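Long-range contact in putative peptidase (Bacteroides fragilis, PDB 5DYN), which probably acts as a clostripain-family (C11) cysteine protease, linked to the activation of Bacteroides fragilis toxin by proteolytic cleavage: residues W105-L119 with K183-Y195. Sequence-based numbering, arbitrary orientation.
Sequences WTGGVSVGVAKMSEL and KVMVYWKSTPRNY. With NA (sodium ion), chain F; NA (sodium ion), chain H.
Val-111 and Lys-189 form a hydrogen-bonded antiparallel pair. Val-111 N gives a bond of 3.0 Å to Lys-189 O, and Lys-189 N returns one to Val-111 O. Further along, Val-113 N bonds Tyr-187 O at 2.9 Å. Val-113 O takes Val-186 N at 2.9 Å and, weakly, Tyr-187 N. Two residues thus face one, a classic beta bulge. Beyond it, Lys-115 N reaches Val-184 O at 2.7 Å, nearly straight at 169°. At the other end Val-109 is held through its backbone O and N: the O accepts from Thr-191 N, the N donates to Thr-191 OG1.

Side chains pack on both faces. Tyr-187 CB meets Val-113 CG2 at 3.7 Å, on the side packed against Ala-83 of helix 78-92. With chi1 at -177°, the Tyr-187 ring swings away from its own N and sets its edge near Val-111 O. On the other face, Trp-188 CH2 lies 3.4 Å from Ser-110 CB, and Met-185 SD touches Ala-114 CB. At the loop end, Trp-105 CZ2 lies 3.6 Å from Tyr-195 CD2, ring planes at 87°.

Water 1 links Gly-108 O to Tyr-195 N. Water 2 donates to Glu-118 OE2 and Lys-183 O; Glu-118 OE1 binds sodium and accepts from Asn-121.

Main-chain bonds thus join adjacent inner strands, 110-115 and 185-196, of the five-stranded mixed sheet in this clostripain-family portion; the bulge shifts their register by one residue.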
loop_
_atom_site.group_PDB
_atom_site.type_symbol
_atom_site.label_atom_id
_atom_site.label_comp_id
_atom_site.label_asym_id
_atom_site.label_seq_id
_atom_site.Cartn_x
_atom_site.Cartn_y
_atom_site.Cartn_z
ATOM N N TRP B 105 1.434 17.240 -11.679
ATOM C CA TRP B 105 2.421 16.600 -10.820
ATOM C C TRP B 105 3.729 16.324 -11.551
ATOM O O TRP B 105 3.809 15.421 -12.381
ATOM C CB TRP B 105 1.869 15.298 -10.248
ATOM C CG TRP B 105 2.601 14.856 -9.027
ATOM C CD1 TRP B 105 3.754 14.130 -8.980
ATOM C CD2 TRP B 105 2.236 15.121 -7.667
ATOM N NE1 TRP B 105 4.129 13.923 -7.674
ATOM C CE2 TRP B 105 3.213 14.520 -6.849
ATOM C CE3 TRP B 105 1.175 15.804 -7.063
ATOM C CZ2 TRP B 105 3.163 14.583 -5.458
ATOM C CZ3 TRP B 105 1.125 15.865 -5.683
ATOM C CH2 TRP B 105 2.113 15.258 -4.895
ATOM N N THR B 106 4.757 17.101 -11.224
ATOM C CA THR B 106 6.074 16.936 -11.828
ATOM C C THR B 106 7.081 16.362 -10.835
ATOM O O THR B 106 8.276 16.278 -11.124
ATOM C CB THR B 106 6.607 18.272 -12.360
ATOM O OG1 THR B 106 6.707 19.204 -11.277
ATOM C CG2 THR B 106 5.673 18.831 -13.419
ATOM N N GLY B 107 6.589 15.963 -9.665
ATOM C CA GLY B 107 7.445 15.494 -8.593
ATOM C C GLY B 107 7.800 14.024 -8.692
ATOM O O GLY B 107 8.584 13.511 -7.894
ATOM N N GLY B 108 7.223 13.340 -9.671
ATOM C CA GLY B 108 7.510 11.933 -9.870
ATOM C C GLY B 108 6.823 11.037 -8.859
ATOM O O GLY B 108 5.867 11.450 -8.197
ATOM N N VAL B 109 7.324 9.812 -8.732
ATOM C CA VAL B 109 6.688 8.792 -7.907
ATOM C C VAL B 109 7.605 7.577 -7.742
ATOM O O VAL B 109 8.611 7.446 -8.442
ATOM C CB VAL B 109 5.338 8.343 -8.522
ATOM C CG1 VAL B 109 5.567 7.324 -9.633
ATOM C CG2 VAL B 109 4.406 7.781 -7.456
ATOM N N SER B 110 7.257 6.697 -6.807
ATOM C CA SER B 110 7.932 5.415 -6.658
ATOM C C SER B 110 6.908 4.328 -6.332
ATOM O O SER B 110 6.098 4.481 -5.421
ATOM C CB SER B 110 9.003 5.487 -5.571
ATOM O OG SER B 110 8.426 5.659 -4.289
ATOM N N VAL B 111 6.943 3.235 -7.088
ATOM C CA VAL B 111 5.994 2.141 -6.907
ATOM C C VAL B 111 6.715 0.798 -6.804
ATOM O O VAL B 111 7.635 0.515 -7.573
ATOM C CB VAL B 111 4.974 2.074 -8.070
ATOM C CG1 VAL B 111 3.967 0.953 -7.840
ATOM C CG2 VAL B 111 4.260 3.403 -8.233
ATOM N N GLY B 112 6.293 -0.024 -5.847
ATOM C CA GLY B 112 6.845 -1.356 -5.700
ATOM C C GLY B 112 5.768 -2.424 -5.660
ATOM O O GLY B 112 4.642 -2.165 -5.236
ATOM N N VAL B 113 6.105 -3.626 -6.111
ATOM C CA VAL B 113 5.199 -4.761 -5.981
ATOM C C VAL B 113 5.884 -5.901 -5.238
ATOM O O VAL B 113 6.980 -6.327 -5.605
ATOM C CB VAL B 113 4.708 -5.271 -7.344
ATOM C CG1 VAL B 113 3.703 -6.392 -7.153
ATOM C CG2 VAL B 113 4.084 -4.146 -8.132
ATOM N N ALA B 114 5.232 -6.394 -4.190
ATOM C CA ALA B 114 5.802 -7.446 -3.363
ATOM C C ALA B 114 5.038 -8.753 -3.522
ATOM O O ALA B 114 3.810 -8.769 -3.490
ATOM C CB ALA B 114 5.818 -7.014 -1.900
ATOM N N LYS B 115 5.774 -9.848 -3.692
ATOM C CA LYS B 115 5.171 -11.175 -3.760
ATOM C C LYS B 115 4.881 -11.685 -2.349
ATOM O O LYS B 115 5.799 -12.002 -1.593
ATOM C CB LYS B 115 6.088 -12.143 -4.514
ATOM C CG LYS B 115 5.443 -13.476 -4.866
ATOM C CD LYS B 115 6.315 -14.282 -5.823
ATOM C CE LYS B 115 5.594 -15.534 -6.304
ATOM N NZ LYS B 115 6.342 -16.244 -7.380
ATOM N N MET B 116 3.601 -11.754 -2.002
ATOM C CA MET B 116 3.174 -12.091 -0.645
ATOM C C MET B 116 3.603 -13.484 -0.191
ATOM O O MET B 116 3.893 -13.697 0.985
ATOM C CB MET B 116 1.653 -11.979 -0.533
ATOM C CG MET B 116 1.103 -10.584 -0.758
ATOM S SD MET B 116 1.366 -9.504 0.654
ATOM C CE MET B 116 -0.168 -8.583 0.645
ATOM N N SER B 117 3.634 -14.432 -1.122
ATOM C CA SER B 117 3.904 -15.826 -0.779
ATOM C C SER B 117 5.331 -16.027 -0.283
ATOM O O SER B 117 5.634 -17.034 0.353
ATOM C CB SER B 117 3.640 -16.734 -1.984
ATOM O OG SER B 117 4.465 -16.384 -3.080
ATOM N N GLU B 118 6.199 -15.060 -0.567
ATOM C CA GLU B 118 7.604 -15.147 -0.177
ATOM C C GLU B 118 7.892 -14.460 1.157
ATOM O O GLU B 118 9.032 -14.449 1.621
ATOM C CB GLU B 118 8.489 -14.546 -1.270
ATOM C CG GLU B 118 8.488 -15.325 -2.584
ATOM C CD GLU B 118 9.344 -16.583 -2.531
ATOM O OE1 GLU B 118 9.828 -16.942 -1.434
ATOM O OE2 GLU B 118 9.541 -17.212 -3.593
ATOM N N LEU B 119 6.858 -13.897 1.774
ATOM C CA LEU B 119 7.027 -13.140 3.014
ATOM C C LEU B 119 7.411 -14.022 4.203
ATOM O O LEU B 119 8.129 -13.582 5.104
ATOM C CB LEU B 119 5.750 -12.360 3.334
ATOM C CG LEU B 119 5.784 -10.879 2.953
ATOM C CD1 LEU B 119 6.796 -10.135 3.817
ATOM C CD2 LEU B 119 6.112 -10.712 1.477
ATOM N N LYS B 183 13.349 -12.549 -3.996
ATOM C CA LYS B 183 12.130 -13.238 -4.399
ATOM C C LYS B 183 10.866 -12.476 -3.992
ATOM O O LYS B 183 9.752 -12.896 -4.308
ATOM C CB LYS B 183 12.103 -14.643 -3.794
ATOM C CG LYS B 183 13.216 -15.557 -4.283
ATOM C CD LYS B 183 13.441 -16.698 -3.305
ATOM C CE LYS B 183 13.867 -17.968 -4.023
ATOM N NZ LYS B 183 13.712 -19.164 -3.150
ATOM N N VAL B 184 11.035 -11.357 -3.295
ATOM C CA VAL B 184 9.895 -10.620 -2.762
ATOM C C VAL B 184 9.502 -9.450 -3.657
ATOM O O VAL B 184 8.369 -9.383 -4.140
ATOM C CB VAL B 184 10.178 -10.095 -1.343
ATOM C CG1 VAL B 184 8.988 -9.292 -0.826
ATOM C CG2 VAL B 184 10.488 -11.249 -0.406
ATOM N N MET B 185 10.432 -8.525 -3.873
ATOM C CA MET B 185 10.152 -7.366 -4.714
ATOM C C MET B 185 10.280 -7.722 -6.190
ATOM O O MET B 185 11.383 -7.868 -6.715
ATOM C CB MET B 185 11.080 -6.205 -4.360
ATOM C CG MET B 185 10.958 -5.758 -2.918
ATOM S SD MET B 185 9.237 -5.499 -2.437
ATOM C CE MET B 185 8.804 -4.086 -3.452
ATOM N N VAL B 186 9.138 -7.862 -6.854
ATOM C CA VAL B 186 9.112 -8.215 -8.265
ATOM C C VAL B 186 9.075 -6.967 -9.145
ATOM O O VAL B 186 9.303 -7.039 -10.352
ATOM C CB VAL B 186 7.907 -9.111 -8.590
ATOM C CG1 VAL B 186 8.027 -10.435 -7.852
ATOM C CG2 VAL B 186 6.608 -8.408 -8.226
ATOM N N TYR B 187 8.785 -5.824 -8.534
ATOM C CA TYR B 187 8.785 -4.552 -9.245
ATOM C C TYR B 187 9.207 -3.425 -8.316
ATOM O O TYR B 187 8.749 -3.344 -7.178
ATOM C CB TYR B 187 7.402 -4.254 -9.835
ATOM C CG TYR B 187 7.339 -2.982 -10.661
ATOM C CD1 TYR B 187 7.158 -1.740 -10.057
ATOM C CD2 TYR B 187 7.450 -3.024 -12.046
ATOM C CE1 TYR B 187 7.102 -0.578 -10.808
ATOM C CE2 TYR B 187 7.391 -1.866 -12.808
ATOM C CZ TYR B 187 7.216 -0.646 -12.181
ATOM O OH TYR B 187 7.156 0.510 -12.927
ATOM N N TRP B 188 10.080 -2.556 -8.811
ATOM C CA TRP B 188 10.478 -1.363 -8.077
ATOM C C TRP B 188 11.058 -0.332 -9.029
ATOM O O TRP B 188 12.162 -0.496 -9.549
ATOM C CB TRP B 188 11.484 -1.703 -6.977
ATOM C CG TRP B 188 12.089 -0.503 -6.301
ATOM C CD1 TRP B 188 13.417 -0.209 -6.195
ATOM C CD2 TRP B 188 11.389 0.562 -5.641
ATOM N NE1 TRP B 188 13.589 0.969 -5.508
ATOM C CE2 TRP B 188 12.361 1.462 -5.157
ATOM C CE3 TRP B 188 10.037 0.841 -5.411
ATOM C CZ2 TRP B 188 12.024 2.620 -4.458
ATOM C CZ3 TRP B 188 9.706 1.992 -4.717
ATOM C CH2 TRP B 188 10.697 2.864 -4.246
ATOM N N LYS B 189 10.292 0.725 -9.267
ATOM C CA LYS B 189 10.729 1.813 -10.129
ATOM C C LYS B 189 10.480 3.144 -9.442
ATOM O O LYS B 189 9.471 3.324 -8.753
ATOM C CB LYS B 189 10.008 1.763 -11.477
ATOM C CG LYS B 189 10.393 0.579 -12.342
ATOM C CD LYS B 189 11.758 0.784 -12.968
ATOM C CE LYS B 189 11.734 1.935 -13.961
ATOM N NZ LYS B 189 13.028 2.079 -14.683
ATOM N N SER B 190 11.410 4.072 -9.624
ATOM C CA SER B 190 11.283 5.392 -9.032
ATOM C C SER B 190 11.963 6.450 -9.879
ATOM O O SER B 190 13.008 6.206 -10.478
ATOM C CB SER B 190 11.875 5.413 -7.623
ATOM O OG SER B 190 11.778 6.711 -7.058
ATOM N N THR B 191 11.357 7.629 -9.925
ATOM C CA THR B 191 12.019 8.796 -10.473
ATOM C C THR B 191 13.225 9.107 -9.589
ATOM O O THR B 191 13.264 8.682 -8.434
ATOM C CB THR B 191 11.061 10.001 -10.547
ATOM O OG1 THR B 191 10.464 10.222 -9.263
ATOM C CG2 THR B 191 9.967 9.740 -11.569
ATOM N N PRO B 192 14.227 9.825 -10.133
ATOM C CA PRO B 192 15.401 10.192 -9.329
ATOM C C PRO B 192 15.023 10.802 -7.981
ATOM O O PRO B 192 15.691 10.554 -6.977
ATOM C CB PRO B 192 16.119 11.213 -10.213
ATOM C CG PRO B 192 15.770 10.798 -11.601
ATOM C CD PRO B 192 14.364 10.261 -11.536
ATOM N N ARG B 193 13.952 11.588 -7.963
ATOM C CA ARG B 193 13.449 12.152 -6.721
ATOM C C ARG B 193 11.929 12.009 -6.630
ATOM O O ARG B 193 11.251 11.808 -7.638
ATOM C CB ARG B 193 13.861 13.622 -6.593
ATOM C CG ARG B 193 15.373 13.832 -6.564
ATOM C CD ARG B 193 15.768 15.108 -5.832
ATOM N NE ARG B 193 15.208 16.298 -6.459
ATOM C CZ ARG B 193 15.188 17.499 -5.887
ATOM N NH1 ARG B 193 15.696 17.666 -4.673
ATOM N NH2 ARG B 193 14.657 18.530 -6.528
ATOM N N ASN B 194 11.412 12.083 -5.407
ATOM C CA ASN B 194 9.974 12.096 -5.153
ATOM C C ASN B 194 9.589 13.377 -4.427
ATOM O O ASN B 194 10.455 14.115 -3.953
ATOM C CB ASN B 194 9.542 10.884 -4.318
ATOM C CG ASN B 194 9.526 9.588 -5.111
ATOM O OD1 ASN B 194 10.080 9.501 -6.206
ATOM N ND2 ASN B 194 8.891 8.568 -4.550
ATOM N N TYR B 195 8.292 13.638 -4.325
ATOM C CA TYR B 195 7.831 14.805 -3.589
ATOM C C TYR B 195 7.297 14.434 -2.209
ATOM O O TYR B 195 6.492 13.516 -2.063
ATOM C CB TYR B 195 6.751 15.552 -4.368
ATOM C CG TYR B 195 6.102 16.659 -3.568
ATOM C CD1 TYR B 195 6.735 17.886 -3.407
ATOM C CD2 TYR B 195 4.862 16.477 -2.965
ATOM C CE1 TYR B 195 6.149 18.901 -2.675
ATOM C CE2 TYR B 195 4.269 17.487 -2.232
ATOM C CZ TYR B 195 4.917 18.697 -2.090
ATOM O OH TYR B 195 4.333 19.707 -1.361
HETATM NA NA NA F . 5.806 14.001 -12.139
HETATM NA NA NA H . 11.874 -15.337 -0.090
HETATM O O HOH W 1 6.217 12.152 -5.645
HETATM O O HOH W 2 9.436 -15.331 -6.237
#